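PTS-dependent dihydroxyacetone kinase operon regulatory protein (Escherichia coli, PDB 4LRZ) activates transcription of the dhaKLM operon from a sigma-70 promoter and represses its own expression, this chain being the N-terminal part with GAF and PAS domains, probably the sensor region. Local coordinates at residues K129-A132 against D133-F136; L195-T198 against N199-N203. One frame throughout, in Å; residues are numbered along the deposited sequence.

Interaction 1: residues K129-A132 against D133-F136; sequences KTMA and DQHF
The side chain of Gln134 folds back over the turn and presents OE1 to the backbone NH of Met131, at 2.6 Å from OE1 to N and in the plane of the amide. With CG placed beside its own backbone N (chi1 -60°) and the chain extended beyond it, Gln134 runs alongside the Met131 side chain, both pointing the same way. The backbone returns the grip: Gln134 N donates to Met131 O at 3.1 Å. The two bonds thus tie Gln134 to both polar groups of the Met131 backbone.

Ala132, with a positive phi, turns its carbonyl toward His135 and accepts two bonds there. One comes from His135 N; the other, 3.0 Å from ND1 to Ala132 O, uses a lone pair in the carbonyl plane, although O stands 24° out of the imidazole plane. Across the ring, NE2 of His135 lies 2.7 Å from Thr130 OG1, a hydroxyl that is hydrogen-bonded to Ala117 N.

Strand 128-131 borders the GAF-domain sheet and pairs with strand 143-151, whose Phe145 meets the His135 ring at about a right angle, while Trp20 NE1 of helix 14-26 hydrogen-bonds to Gln134 O.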
loop_
_atom_site.group_PDB
_atom_site.type_symbol
_atom_site.label_atom_id
_atom_site.label_comp_id
_atom_site.label_asym_id
_atom_site.label_seq_id
_atom_site.Cartn_x
_atom_site.Cartn_y
_atom_site.Cartn_z
ATOM N N LYS F 129 19.531 -4.908 -17.083
ATOM C CA LYS F 129 19.617 -6.135 -17.865
ATOM C C LYS F 129 21.037 -6.353 -18.410
ATOM O O LYS F 129 21.583 -5.464 -19.045
ATOM C CB LYS F 129 18.714 -6.006 -19.079
ATOM C CG LYS F 129 18.701 -7.246 -19.977
ATOM C CD LYS F 129 17.811 -7.014 -21.216
ATOM C CE LYS F 129 17.538 -8.312 -21.933
ATOM N NZ LYS F 129 16.238 -8.254 -22.716
ATOM N N THR F 130 21.605 -7.543 -18.239
ATOM C CA THR F 130 22.908 -7.838 -18.840
ATOM C C THR F 130 22.742 -9.113 -19.683
ATOM O O THR F 130 22.038 -10.043 -19.260
ATOM C CB THR F 130 23.991 -8.038 -17.777
ATOM O OG1 THR F 130 23.565 -9.041 -16.870
ATOM C CG2 THR F 130 24.231 -6.772 -16.944
ATOM N N MET F 131 23.330 -9.138 -20.877
ATOM C CA MET F 131 23.185 -10.276 -21.799
ATOM C C MET F 131 24.539 -10.695 -22.338
ATOM O O MET F 131 25.379 -9.860 -22.523
ATOM C CB MET F 131 22.367 -9.895 -23.046
ATOM C CG MET F 131 21.061 -9.218 -22.782
ATOM S SD MET F 131 20.272 -8.854 -24.368
ATOM C CE MET F 131 20.330 -10.460 -25.169
ATOM N N ALA F 132 24.710 -11.982 -22.616
ATOM C CA ALA F 132 25.814 -12.504 -23.390
ATOM C C ALA F 132 27.134 -11.967 -22.827
ATOM O O ALA F 132 27.326 -12.003 -21.601
ATOM C CB ALA F 132 25.627 -12.131 -24.851
ATOM N N ASP F 133 27.979 -11.420 -23.703
ATOM C CA ASP F 133 29.338 -10.985 -23.358
ATOM C C ASP F 133 29.457 -9.605 -22.684
ATOM O O ASP F 133 30.581 -9.131 -22.459
ATOM C CB ASP F 133 30.299 -11.119 -24.569
ATOM C CG ASP F 133 29.948 -10.194 -25.741
ATOM O OD1 ASP F 133 28.777 -9.757 -25.891
ATOM O OD2 ASP F 133 30.867 -9.923 -26.551
ATOM N N GLN F 134 28.316 -8.978 -22.346
ATOM C CA GLN F 134 28.337 -7.894 -21.327
ATOM C C GLN F 134 28.726 -8.473 -19.965
ATOM O O GLN F 134 29.204 -7.737 -19.099
ATOM C CB GLN F 134 26.968 -7.199 -21.156
ATOM C CG GLN F 134 26.406 -6.535 -22.397
ATOM C CD GLN F 134 24.973 -6.015 -22.168
ATOM O OE1 GLN F 134 24.127 -6.728 -21.631
ATOM N NE2 GLN F 134 24.709 -4.777 -22.559
ATOM N N HIS F 135 28.470 -9.769 -19.756
ATOM C CA HIS F 135 28.840 -10.426 -18.510
ATOM C C HIS F 135 30.385 -10.560 -18.440
ATOM O O HIS F 135 31.034 -10.869 -19.438
ATOM C CB HIS F 135 28.168 -11.795 -18.375
ATOM C CG HIS F 135 26.680 -11.721 -18.140
ATOM N ND1 HIS F 135 25.755 -12.172 -19.056
ATOM C CD2 HIS F 135 25.964 -11.259 -17.085
ATOM C CE1 HIS F 135 24.538 -11.942 -18.600
ATOM N NE2 HIS F 135 24.641 -11.411 -17.397
ATOM N N PHE F 136 30.970 -10.334 -17.269
ATOM C CA PHE F 136 32.432 -10.465 -17.146
ATOM C C PHE F 136 32.892 -11.912 -17.360
ATOM O O PHE F 136 33.797 -12.183 -18.149
ATOM C CB PHE F 136 32.892 -9.932 -15.801
ATOM C CG PHE F 136 34.396 -9.854 -15.652
ATOM C CD1 PHE F 136 35.113 -8.761 -16.182
ATOM C CD2 PHE F 136 35.102 -10.858 -14.972
ATOM C CE1 PHE F 136 36.498 -8.667 -16.034
ATOM C CE2 PHE F 136 36.502 -10.758 -14.813
ATOM C CZ PHE F 136 37.188 -9.669 -15.355
#

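Interaction 2: residues L195-T198 against N199-N203; sequences LAET and NRHLN
A histidine-carboxylate hydrogen bond joins Glu197 to His201 one helical turn on, and it uses the less common anti side of the carboxylate: His201 NE2 donates to Glu197 OE2 at 3.1 Å. The bond is nearly straight, 170° at the hydrogen. OE2 lies in the ring plane of the imidazole, yet the donor sits 27° out of the carboxylate plane, and the two flat groups are turned 52° against each other. Glu197 reaches this position fully stretched, CG opposite the backbone N, which also brings its CG to 3.4 Å from NE2. The His201 ring leans back over the preceding turn, its CD2 3.1 Å from Glu197 O.

These are i to i+4 neighbours on the long helix 174-211, which links the GAF and PAS domains and packs against a second subunit. There Thr198 and Leu202 touch His201 of that subunit, and Arg200 NH2 forms salt bridges with Glu221 and Glu293 of the second subunit.

Within the helix, the Leu202 side chain lies alongside that of Thr198, and Leu202 N-H donates to Thr198 O, 2.9 Å from N to O. ND1 of His201 is hydrogen-bonded to Gln204 OE1, and OE1 of Glu197 makes a salt bridge with a basic side chain of another protein.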
loop_
_atom_site.group_PDB
_atom_site.type_symbol
_atom_site.label_atom_id
_atom_site.label_comp_id
_atom_site.label_asym_id
_atom_site.label_seq_id
_atom_site.Cartn_x
_atom_site.Cartn_y
_atom_site.Cartn_z
ATOM N N LEU F 195 -0.565 -0.033 7.995
ATOM C CA LEU F 195 -1.513 -0.708 8.871
ATOM C C LEU F 195 -0.965 -0.803 10.296
ATOM O O LEU F 195 -1.662 -0.518 11.259
ATOM C CB LEU F 195 -1.847 -2.091 8.313
ATOM C CG LEU F 195 -2.905 -2.211 7.192
ATOM C CD1 LEU F 195 -2.800 -3.566 6.416
ATOM C CD2 LEU F 195 -4.334 -2.019 7.740
ATOM N N ALA F 196 0.308 -1.140 10.428
ATOM C CA ALA F 196 0.969 -1.084 11.735
ATOM C C ALA F 196 0.976 0.360 12.322
ATOM O O ALA F 196 0.692 0.551 13.509
ATOM C CB ALA F 196 2.401 -1.702 11.653
ATOM N N GLU F 197 1.225 1.377 11.496
ATOM C CA GLU F 197 1.123 2.787 11.983
ATOM C C GLU F 197 -0.275 3.101 12.513
ATOM O O GLU F 197 -0.442 3.705 13.587
ATOM C CB GLU F 197 1.513 3.835 10.899
ATOM C CG GLU F 197 1.408 5.334 11.416
ATOM C CD GLU F 197 1.477 6.515 10.338
ATOM O OE1 GLU F 197 1.549 6.259 9.090
ATOM O OE2 GLU F 197 1.460 7.719 10.792
ATOM N N THR F 198 -1.307 2.701 11.782
ATOM C CA THR F 198 -2.643 2.988 12.290
ATOM C C THR F 198 -2.992 2.252 13.573
ATOM O O THR F 198 -3.563 2.843 14.485
ATOM C CB THR F 198 -3.784 3.024 11.176
ATOM O OG1 THR F 198 -5.012 2.419 11.650
ATOM C CG2 THR F 198 -3.370 2.448 9.952
ATOM N N ASN F 199 -2.540 1.009 13.700
ATOM C CA ASN F 199 -2.678 0.266 14.921
ATOM C C ASN F 199 -2.023 1.030 16.104
ATOM O O ASN F 199 -2.636 1.212 17.172
ATOM C CB ASN F 199 -2.093 -1.152 14.729
ATOM C CG ASN F 199 -2.402 -2.076 15.903
ATOM O OD1 ASN F 199 -3.556 -2.223 16.323
ATOM N ND2 ASN F 199 -1.387 -2.675 16.446
ATOM N N ARG F 200 -0.804 1.537 15.905
ATOM C CA ARG F 200 -0.192 2.371 16.952
ATOM C C ARG F 200 -1.009 3.599 17.317
ATOM O O ARG F 200 -1.109 3.939 18.505
ATOM C CB ARG F 200 1.249 2.716 16.616
ATOM C CG ARG F 200 2.099 1.448 16.340
ATOM C CD ARG F 200 3.599 1.754 16.397
ATOM N NE ARG F 200 3.914 2.327 17.696
ATOM C CZ ARG F 200 5.101 2.790 18.062
ATOM N NH1 ARG F 200 6.123 2.755 17.217
ATOM N NH2 ARG F 200 5.262 3.274 19.287
ATOM N N HIS F 201 -1.679 4.227 16.352
ATOM C CA HIS F 201 -2.542 5.389 16.732
ATOM C C HIS F 201 -3.800 4.960 17.459
ATOM O O HIS F 201 -4.339 5.682 18.305
ATOM C CB HIS F 201 -2.920 6.299 15.519
ATOM C CG HIS F 201 -1.739 6.916 14.846
ATOM N ND1 HIS F 201 -0.959 7.877 15.452
ATOM C CD2 HIS F 201 -1.200 6.716 13.621
ATOM C CE1 HIS F 201 0.017 8.236 14.635
ATOM N NE2 HIS F 201 -0.111 7.547 13.515
ATOM N N LEU F 202 -4.293 3.785 17.111
ATOM C CA LEU F 202 -5.453 3.233 17.803
ATOM C C LEU F 202 -5.103 2.908 19.263
ATOM O O LEU F 202 -5.890 3.184 20.174
ATOM C CB LEU F 202 -6.007 2.016 17.052
ATOM C CG LEU F 202 -6.719 2.317 15.711
ATOM C CD1 LEU F 202 -7.086 1.025 14.972
ATOM C CD2 LEU F 202 -8.006 3.242 15.859
ATOM N N ASN F 203 -3.901 2.374 19.483
ATOM C CA ASN F 203 -3.397 2.173 20.856
ATOM C C ASN F 203 -3.390 3.469 21.694
ATOM O O ASN F 203 -3.841 3.497 22.846
ATOM C CB ASN F 203 -1.992 1.551 20.815
ATOM C CG ASN F 203 -2.019 0.078 20.492
ATOM O OD1 ASN F 203 -3.035 -0.552 20.640
ATOM N ND2 ASN F 203 -0.882 -0.482 20.103
#

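In the fold
Interactions 1 and 2 occupy separate parts of the chain, their centres 46 Å apart and their nearest atoms about 32 Å apart, and they do not touch. Residues 129-136 lie at an outermost strand of the GAF-domain sheet, the centre of this contact about 33 Å from the centre of the chain, whereas that of residues 195-203 is about 14 Å from it, on the helix leading to the PAS domain. Between them the chain runs through strands 143-151 and 157-166 before entering helix 174-211. No other protein chain of the assembly touches interaction 1. Interaction 2, by contrast, faces both the second subunit and chains of another protein, so it contributes to the interfaces with both.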